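Local coordinates for protein beta sliding clamp (PDB 6PTR) that probably forms a ring-shaped head-to-tail homodimer around DNA, tethering DNA polymerases to it and making them processive, at residues C[264-276]-C[320-332]. Residues are numbered along the deposited sequence; the frame is centred on the assembly and turned at random.
Sequences PLGNDRKLIVNRQ and QLAATYTSEPLEI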
ATOM      1  N   PRO C 264      29.209  24.020   8.216  1.00 26.32           N
ATOM      2  CA  PRO C 264      30.671  24.075   8.205  1.00 25.21           C
ATOM      3  C   PRO C 264      31.139  24.746   6.926  1.00 38.73           C
ATOM      4  O   PRO C 264      31.079  24.165   5.839  1.00 56.84           O
ATOM      5  CB  PRO C 264      31.074  22.591   8.265  1.00 28.02           C
ATOM      6  CG  PRO C 264      29.974  21.871   7.605  1.00 23.22           C
ATOM      7  CD  PRO C 264      28.698  22.700   7.791  1.00 24.57           C
ATOM      8  N   LEU C 265      31.569  25.984   7.043  1.00 39.53           N
ATOM      9  CA  LEU C 265      32.082  26.651   5.858  1.00 48.40           C
ATOM     10  C   LEU C 265      33.583  26.485   5.703  1.00 48.30           C
ATOM     11  O   LEU C 265      34.123  26.837   4.650  1.00 55.35           O
ATOM     12  CB  LEU C 265      31.699  28.134   5.876  1.00 55.25           C
ATOM     13  CG  LEU C 265      30.182  28.366   5.806  1.00 52.31           C
ATOM     14  CD1 LEU C 265      29.853  29.853   5.748  1.00 54.33           C
ATOM     15  CD2 LEU C 265      29.532  27.608   4.624  1.00 45.89           C
ATOM     16  N   GLY C 266      34.261  25.927   6.698  1.00 46.04           N
ATOM     17  CA  GLY C 266      35.686  25.723   6.627  1.00 43.15           C
ATOM     18  C   GLY C 266      36.172  24.334   6.274  1.00 35.17           C
ATOM     19  O   GLY C 266      37.384  24.129   6.230  1.00 35.60           O
ATOM     20  N   ASN C 267      35.281  23.371   6.025  1.00 35.96           N
ATOM     21  CA  ASN C 267      35.726  22.017   5.701  1.00 34.25           C
ATOM     22  C   ASN C 267      36.635  22.026   4.479  1.00 36.86           C
ATOM     23  O   ASN C 267      36.362  22.720   3.498  1.00 40.92           O
ATOM     24  CB  ASN C 267      34.523  21.106   5.443  1.00 28.44           C
ATOM     25  CG  ASN C 267      33.781  20.747   6.695  1.00 26.61           C
ATOM     26  OD1 ASN C 267      34.109  21.215   7.789  1.00 30.27           O
ATOM     27  ND2 ASN C 267      32.749  19.915   6.548  1.00 25.67           N
ATOM     28  N   ASP C 268      37.711  21.232   4.527  1.00 33.30           N
ATOM     29  CA  ASP C 268      38.792  21.349   3.554  1.00 35.83           C
ATOM     30  C   ASP C 268      39.137  20.055   2.825  1.00 37.15           C
ATOM     31  O   ASP C 268      40.161  20.012   2.133  1.00 40.19           O
ATOM     32  CB  ASP C 268      40.045  21.896   4.245  1.00 43.95           C
ATOM     33  CG  ASP C 268      40.539  20.991   5.367  1.00 45.23           C
ATOM     34  OD1 ASP C 268      39.727  20.220   5.920  1.00 50.09           O
ATOM     35  OD2 ASP C 268      41.739  21.048   5.697  1.00 56.86           O
ATOM     36  N   ARG C 269      38.357  18.997   2.982  1.00 25.05           N
ATOM     37  CA  ARG C 269      38.509  17.768   2.207  1.00 23.14           C
ATOM     38  C   ARG C 269      37.307  17.626   1.280  1.00 28.90           C
ATOM     39  O   ARG C 269      36.175  17.501   1.755  1.00 27.55           O
ATOM     40  CB  ARG C 269      38.585  16.537   3.111  1.00 25.63           C
ATOM     41  CG  ARG C 269      39.723  16.586   4.111  1.00 31.42           C
ATOM     42  CD  ARG C 269      39.880  15.262   4.838  1.00 36.65           C
ATOM     43  NE  ARG C 269      40.182  15.454   6.254  1.00 51.73           N
ATOM     44  CZ  ARG C 269      40.711  14.523   7.043  1.00 42.35           C
ATOM     45  NH1 ARG C 269      41.033  13.336   6.547  1.00 40.15           N
ATOM     46  NH2 ARG C 269      40.934  14.788   8.321  1.00 50.62           N
ATOM     47  N   LYS C 270      37.545  17.595  -0.023  1.00 24.72           N
ATOM     48  CA  LYS C 270      36.453  17.549  -0.990  1.00 23.35           C
ATOM     49  C   LYS C 270      36.375  16.173  -1.633  1.00 22.49           C
ATOM     50  O   LYS C 270      37.370  15.677  -2.167  1.00 26.18           O
ATOM     51  CB  LYS C 270      36.640  18.621  -2.071  1.00 26.25           C
ATOM     52  CG  LYS C 270      35.521  18.634  -3.113  1.00 27.22           C
ATOM     53  CD  LYS C 270      35.474  19.975  -3.868  1.00 31.69           C
ATOM     54  CE  LYS C 270      36.319  20.002  -5.085  1.00 37.64           C
ATOM     55  NZ  LYS C 270      36.108  21.293  -5.832  1.00 29.49           N
ATOM     56  N   LEU C 271      35.192  15.566  -1.588  1.00 21.91           N
ATOM     57  CA  LEU C 271      34.921  14.283  -2.227  1.00 21.45           C
ATOM     58  C   LEU C 271      33.861  14.503  -3.295  1.00 25.25           C
ATOM     59  O   LEU C 271      32.806  15.071  -3.001  1.00 24.56           O
ATOM     60  CB  LEU C 271      34.448  13.249  -1.202  1.00 20.00           C
ATOM     61  CG  LEU C 271      33.787  11.968  -1.731  1.00 22.24           C
ATOM     62  CD1 LEU C 271      34.809  11.151  -2.543  1.00 24.27           C
ATOM     63  CD2 LEU C 271      33.191  11.111  -0.610  1.00 24.02           C
ATOM     64  N   ILE C 272      34.142  14.083  -4.527  1.00 22.59           N
ATOM     65  CA  ILE C 272      33.159  14.116  -5.604  1.00 28.29           C
ATOM     66  C   ILE C 272      32.898  12.690  -6.052  1.00 27.60           C
ATOM     67  O   ILE C 272      33.839  11.943  -6.332  1.00 27.60           O
ATOM     68  CB  ILE C 272      33.613  14.947  -6.813  1.00 30.60           C
ATOM     69  CG1 ILE C 272      34.123  16.327  -6.395  1.00 31.82           C
ATOM     70  CG2 ILE C 272      32.446  15.067  -7.781  1.00 30.50           C
ATOM     71  CD1 ILE C 272      34.720  17.124  -7.563  1.00 37.36           C
ATOM     72  N   VAL C 273      31.624  12.324  -6.147  1.00 27.62           N
ATOM     73  CA  VAL C 273      31.248  10.999  -6.609  1.00 27.20           C
ATOM     74  C   VAL C 273      30.144  11.156  -7.643  1.00 26.72           C
ATOM     75  O   VAL C 273      29.430  12.159  -7.678  1.00 26.00           O
ATOM     76  CB  VAL C 273      30.782  10.078  -5.453  1.00 27.18           C
ATOM     77  CG1 VAL C 273      31.917   9.826  -4.465  1.00 29.02           C
ATOM     78  CG2 VAL C 273      29.592  10.680  -4.741  1.00 24.01           C
ATOM     79  N   ASN C 274      30.017  10.146  -8.492  1.00 25.20           N
ATOM     80  CA  ASN C 274      28.850  10.046  -9.352  1.00 30.15           C
ATOM     81  C   ASN C 274      27.640   9.783  -8.480  1.00 27.99           C
ATOM     82  O   ASN C 274      27.592   8.779  -7.759  1.00 27.67           O
ATOM     83  CB  ASN C 274      29.021   8.930 -10.372  1.00 27.70           C
ATOM     84  CG  ASN C 274      27.815   8.775 -11.269  1.00 32.52           C
ATOM     85  OD1 ASN C 274      26.767   8.298 -10.848  1.00 28.50           O
ATOM     86  ND2 ASN C 274      27.964   9.170 -12.521  1.00 33.35           N
ATOM     87  N   ARG C 275      26.656  10.675  -8.553  1.00 26.70           N
ATOM     88  CA  ARG C 275      25.565  10.623  -7.585  1.00 28.11           C
ATOM     89  C   ARG C 275      24.783   9.319  -7.692  1.00 26.20           C
ATOM     90  O   ARG C 275      24.429   8.716  -6.672  1.00 22.64           O
ATOM     91  CB  ARG C 275      24.633  11.819  -7.778  1.00 29.75           C
ATOM     92  CG  ARG C 275      23.517  11.877  -6.764  1.00 28.15           C
ATOM     93  CD  ARG C 275      22.777  13.164  -6.857  1.00 31.20           C
ATOM     94  NE  ARG C 275      22.159  13.281  -8.158  1.00 32.76           N
ATOM     95  CZ  ARG C 275      20.947  12.828  -8.453  1.00 44.65           C
ATOM     96  NH1 ARG C 275      20.204  12.242  -7.522  1.00 40.44           N
ATOM     97  NH2 ARG C 275      20.471  12.978  -9.683  1.00 51.66           N
ATOM     98  N   GLN C 276      24.493   8.884  -8.915  1.00 25.81           N
ATOM     99  CA  GLN C 276      23.688   7.687  -9.120  0.51 27.28           C
ATOM    100  C   GLN C 276      24.443   6.436  -8.684  1.00 27.42           C
ATOM    101  O   GLN C 276      23.878   5.533  -8.056  1.00 26.11           O
ATOM    102  CB  GLN C 276      23.286   7.617 -10.599  0.51 30.81           C
ATOM    103  CG  GLN C 276      22.427   8.800 -11.097  0.51 35.74           C
ATOM    104  CD  GLN C 276      23.181  10.137 -11.355  0.51 37.98           C
ATOM    105  OE1 GLN C 276      24.419  10.204 -11.405  0.51 26.22           O
ATOM    106  NE2 GLN C 276      22.406  11.206 -11.525  0.51 36.88           N
ATOM    107  N   GLN C 320      32.403  -0.682  -3.712  1.00 21.94           N
ATOM    108  CA  GLN C 320      33.484   0.255  -3.999  1.00 23.97           C
ATOM    109  C   GLN C 320      33.123   1.069  -5.233  1.00 28.17           C
ATOM    110  O   GLN C 320      32.482   0.562  -6.158  1.00 26.26           O
ATOM    111  CB  GLN C 320      34.801  -0.505  -4.195  1.00 26.91           C
ATOM    112  CG  GLN C 320      36.021   0.348  -4.471  1.00 34.85           C
ATOM    113  CD  GLN C 320      37.300  -0.460  -4.406  1.00 50.51           C
ATOM    114  OE1 GLN C 320      37.368  -1.482  -3.720  1.00 51.01           O
ATOM    115  NE2 GLN C 320      38.320  -0.010  -5.121  1.00 56.66           N
ATOM    116  N   LEU C 321      33.540   2.334  -5.240  1.00 24.47           N
ATOM    117  CA  LEU C 321      33.255   3.237  -6.346  1.00 29.14           C
ATOM    118  C   LEU C 321      34.486   4.067  -6.646  1.00 33.01           C
ATOM    119  O   LEU C 321      35.281   4.367  -5.750  1.00 28.57           O
ATOM    120  CB  LEU C 321      32.114   4.208  -6.032  1.00 33.25           C
ATOM    121  CG  LEU C 321      30.806   3.665  -5.508  1.00 50.14           C
ATOM    122  CD1 LEU C 321      30.143   4.753  -4.709  1.00 55.02           C
ATOM    123  CD2 LEU C 321      29.957   3.259  -6.699  1.00 57.82           C
ATOM    124  N   ALA C 322      34.619   4.453  -7.914  1.00 30.43           N
ATOM    125  CA  ALA C 322      35.545   5.512  -8.267  1.00 31.36           C
ATOM    126  C   ALA C 322      35.100   6.813  -7.611  1.00 31.22           C
ATOM    127  O   ALA C 322      33.911   7.049  -7.381  1.00 31.38           O
ATOM    128  CB  ALA C 322      35.620   5.673  -9.786  1.00 36.80           C
ATOM    129  N   ALA C 323      36.074   7.640  -7.262  1.00 30.57           N
ATOM    130  CA  ALA C 323      35.774   8.926  -6.658  1.00 32.51           C
ATOM    131  C   ALA C 323      36.873   9.888  -7.057  1.00 33.99           C
ATOM    132  O   ALA C 323      37.982   9.483  -7.402  1.00 34.11           O
ATOM    133  CB  ALA C 323      35.671   8.830  -5.135  1.00 34.24           C
ATOM    134  N   THR C 324      36.551  11.172  -7.026  1.00 28.94           N
ATOM    135  CA  THR C 324      37.564  12.209  -7.133  1.00 33.55           C
ATOM    136  C   THR C 324      37.867  12.675  -5.714  1.00 34.65           C
ATOM    137  O   THR C 324      36.992  13.207  -5.022  1.00 34.30           O
ATOM    138  CB  THR C 324      37.086  13.341  -8.032  1.00 38.12           C
ATOM    139  OG1 THR C 324      36.849  12.809  -9.343  1.00 38.88           O
ATOM    140  CG2 THR C 324      38.128  14.426  -8.112  1.00 43.94           C
ATOM    141  N   TYR C 325      39.089  12.430  -5.269  1.00 28.66           N
ATOM    142  CA  TYR C 325      39.472  12.728  -3.893  1.00 29.26           C
ATOM    143  C   TYR C 325      40.984  12.715  -3.838  1.00 38.36           C
ATOM    144  O   TYR C 325      41.605  11.716  -4.218  1.00 40.49           O
ATOM    145  CB  TYR C 325      38.895  11.713  -2.928  1.00 31.75           C
ATOM    146  CG  TYR C 325      39.144  12.020  -1.471  1.00 32.30           C
ATOM    147  CD1 TYR C 325      38.279  12.845  -0.767  1.00 32.02           C
ATOM    148  CD2 TYR C 325      40.224  11.453  -0.788  1.00 35.18           C
ATOM    149  CE1 TYR C 325      38.488  13.127   0.565  1.00 27.67           C
ATOM    150  CE2 TYR C 325      40.437  11.727   0.554  1.00 31.17           C
ATOM    151  CZ  TYR C 325      39.559  12.559   1.221  1.00 32.11           C
ATOM    152  OH  TYR C 325      39.737  12.838   2.552  1.00 37.31           O
ATOM    153  N   THR C 326      41.569  13.822  -3.386  1.00 36.58           N
ATOM    154  CA  THR C 326      43.015  13.969  -3.346  1.00 39.52           C
ATOM    155  C   THR C 326      43.518  14.368  -1.963  1.00 39.67           C
ATOM    156  O   THR C 326      44.680  14.764  -1.835  1.00 47.72           O
ATOM    157  CB  THR C 326      43.474  14.997  -4.398  1.00 42.55           C
ATOM    158  OG1 THR C 326      42.865  16.268  -4.142  1.00 41.68           O
ATOM    159  CG2 THR C 326      43.085  14.549  -5.796  1.00 40.06           C
ATOM    160  N   SER C 327      42.686  14.269  -0.925  1.00 37.86           N
ATOM    161  CA  SER C 327      43.062  14.702   0.410  1.00 36.90           C
ATOM    162  C   SER C 327      43.592  13.531   1.237  1.00 42.03           C
ATOM    163  O   SER C 327      43.763  12.409   0.756  1.00 40.04           O
ATOM    164  CB  SER C 327      41.882  15.368   1.114  1.00 39.04           C
ATOM    165  OG  SER C 327      41.374  16.467   0.375  1.00 52.39           O
ATOM    166  N   GLU C 328      43.864  13.816   2.502  1.00 46.18           N
ATOM    167  CA  GLU C 328      44.273  12.793   3.451  1.00 49.55           C
ATOM    168  C   GLU C 328      43.192  11.718   3.544  1.00 43.47           C
ATOM    169  O   GLU C 328      42.004  12.055   3.646  1.00 38.08           O
ATOM    170  CB  GLU C 328      44.508  13.449   4.814  1.00 63.83           C
ATOM    171  CG  GLU C 328      45.001  12.536   5.924  1.00 77.96           C
ATOM    172  CD  GLU C 328      45.046  13.251   7.271  1.00 84.38           C
ATOM    173  OE1 GLU C 328      44.848  14.487   7.296  1.00 85.32           O
ATOM    174  OE2 GLU C 328      45.275  12.577   8.300  1.00 84.83           O
ATOM    175  N   PRO C 329      43.549  10.432   3.487  1.00 41.67           N
ATOM    176  CA  PRO C 329      42.526   9.379   3.599  1.00 35.26           C
ATOM    177  C   PRO C 329      41.668   9.569   4.846  1.00 33.51           C
ATOM    178  O   PRO C 329      42.122  10.080   5.867  1.00 33.45           O
ATOM    179  CB  PRO C 329      43.351   8.091   3.665  1.00 40.19           C
ATOM    180  CG  PRO C 329      44.635   8.446   2.898  1.00 44.47           C
ATOM    181  CD  PRO C 329      44.899   9.887   3.249  1.00 45.43           C
ATOM    182  N   LEU C 330      40.405   9.171   4.750  1.00 28.97           N
ATOM    183  CA  LEU C 330      39.469   9.410   5.837  1.00 29.65           C
ATOM    184  C   LEU C 330      38.493   8.253   5.910  1.00 23.55           C
ATOM    185  O   LEU C 330      38.000   7.791   4.881  1.00 27.42           O
ATOM    186  CB  LEU C 330      38.714  10.727   5.632  1.00 27.80           C
ATOM    187  CG  LEU C 330      37.573  11.095   6.582  1.00 29.55           C
ATOM    188  CD1 LEU C 330      38.073  11.268   8.008  1.00 26.34           C
ATOM    189  CD2 LEU C 330      36.907  12.372   6.107  1.00 28.41           C
ATOM    190  N   GLU C 331      38.209   7.803   7.132  1.00 21.41           N
ATOM    191  CA  GLU C 331      37.121   6.872   7.398  1.00 20.57           C
ATOM    192  C   GLU C 331      36.046   7.624   8.169  1.00 20.44           C
ATOM    193  O   GLU C 331      36.326   8.194   9.235  1.00 22.11           O
ATOM    194  CB  GLU C 331      37.606   5.661   8.200  1.00 27.60           C
ATOM    195  CG  GLU C 331      38.598   4.785   7.473  1.00 31.74           C
ATOM    196  CD  GLU C 331      38.768   3.426   8.157  1.00 42.13           C
ATOM    197  OE1 GLU C 331      39.485   3.357   9.170  1.00 45.39           O
ATOM    198  OE2 GLU C 331      38.160   2.439   7.689  1.00 48.88           O
ATOM    199  N   ILE C 332      34.840   7.653   7.623  1.00 19.01           N
ATOM    200  CA  ILE C 332      33.754   8.431   8.199  1.00 19.37           C
ATOM    201  C   ILE C 332      32.455   7.681   7.975  1.00 20.23           C
ATOM    202  O   ILE C 332      32.236   7.082   6.913  1.00 20.33           O
ATOM    203  CB  ILE C 332      33.720   9.859   7.594  1.00 18.13           C
ATOM    204  CG1 ILE C 332      32.669  10.732   8.294  1.00 17.37           C
ATOM    205  CG2 ILE C 332      33.463   9.803   6.089  1.00 18.09           C
ATOM    206  CD1 ILE C 332      32.854  12.256   7.961  1.00 19.32           C
TER
HETATM  207  O   HOH W   1      40.004  16.051  -2.502  1.00 39.74           O
HETATM  208  O   HOH W   2      31.778   8.061  -8.795  1.00 40.17           O
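With chi1 at -58° Arg269 sets CG beside its backbone N, and a bend at chi3 carries the guanidinium past the hydroxyl of Tyr325, whose CG is anti to its backbone N (chi1 -175°), to the 328-330 backbone. In this sliding-ring processivity-factor fold, strand 269-274, at the edge of the sheet shared by the central and C-terminal domains, packs against the connection between strands 315-322 and 330-335 of a second sheet. A single antiparallel bridge joins the two segments: Ile272 N gives a nearly straight bond to Thr324 O (3.0 Å), and Thr324 N returns one to Ile272 O (2.9 Å). Water extends the pairing at both ends, one linking Asn274 N to Ala322 O, the other Lys270 O to Thr326 N and Ser327 OG. On the face carrying Leu271 and Val273, Leu271 CD1 and Val273 CG1 both pack on Ala323 CB, while Ile300 touches Leu271 and Tyr325. Leu330 CD1 lies over one guanidinium face; over the other is OE1 of the poorly ordered Glu328, beyond salt-bridge range, no N-H aimed at it. Arg269 CD comes within 3.3 Å of Tyr325 OH. Glu328 O takes a weak bond from Arg269 NH1 (3.3 Å) and a short one from Tyr325 OH (2.6 Å), the hydroxyl oxygen tilted 29° out of the carbonyl plane.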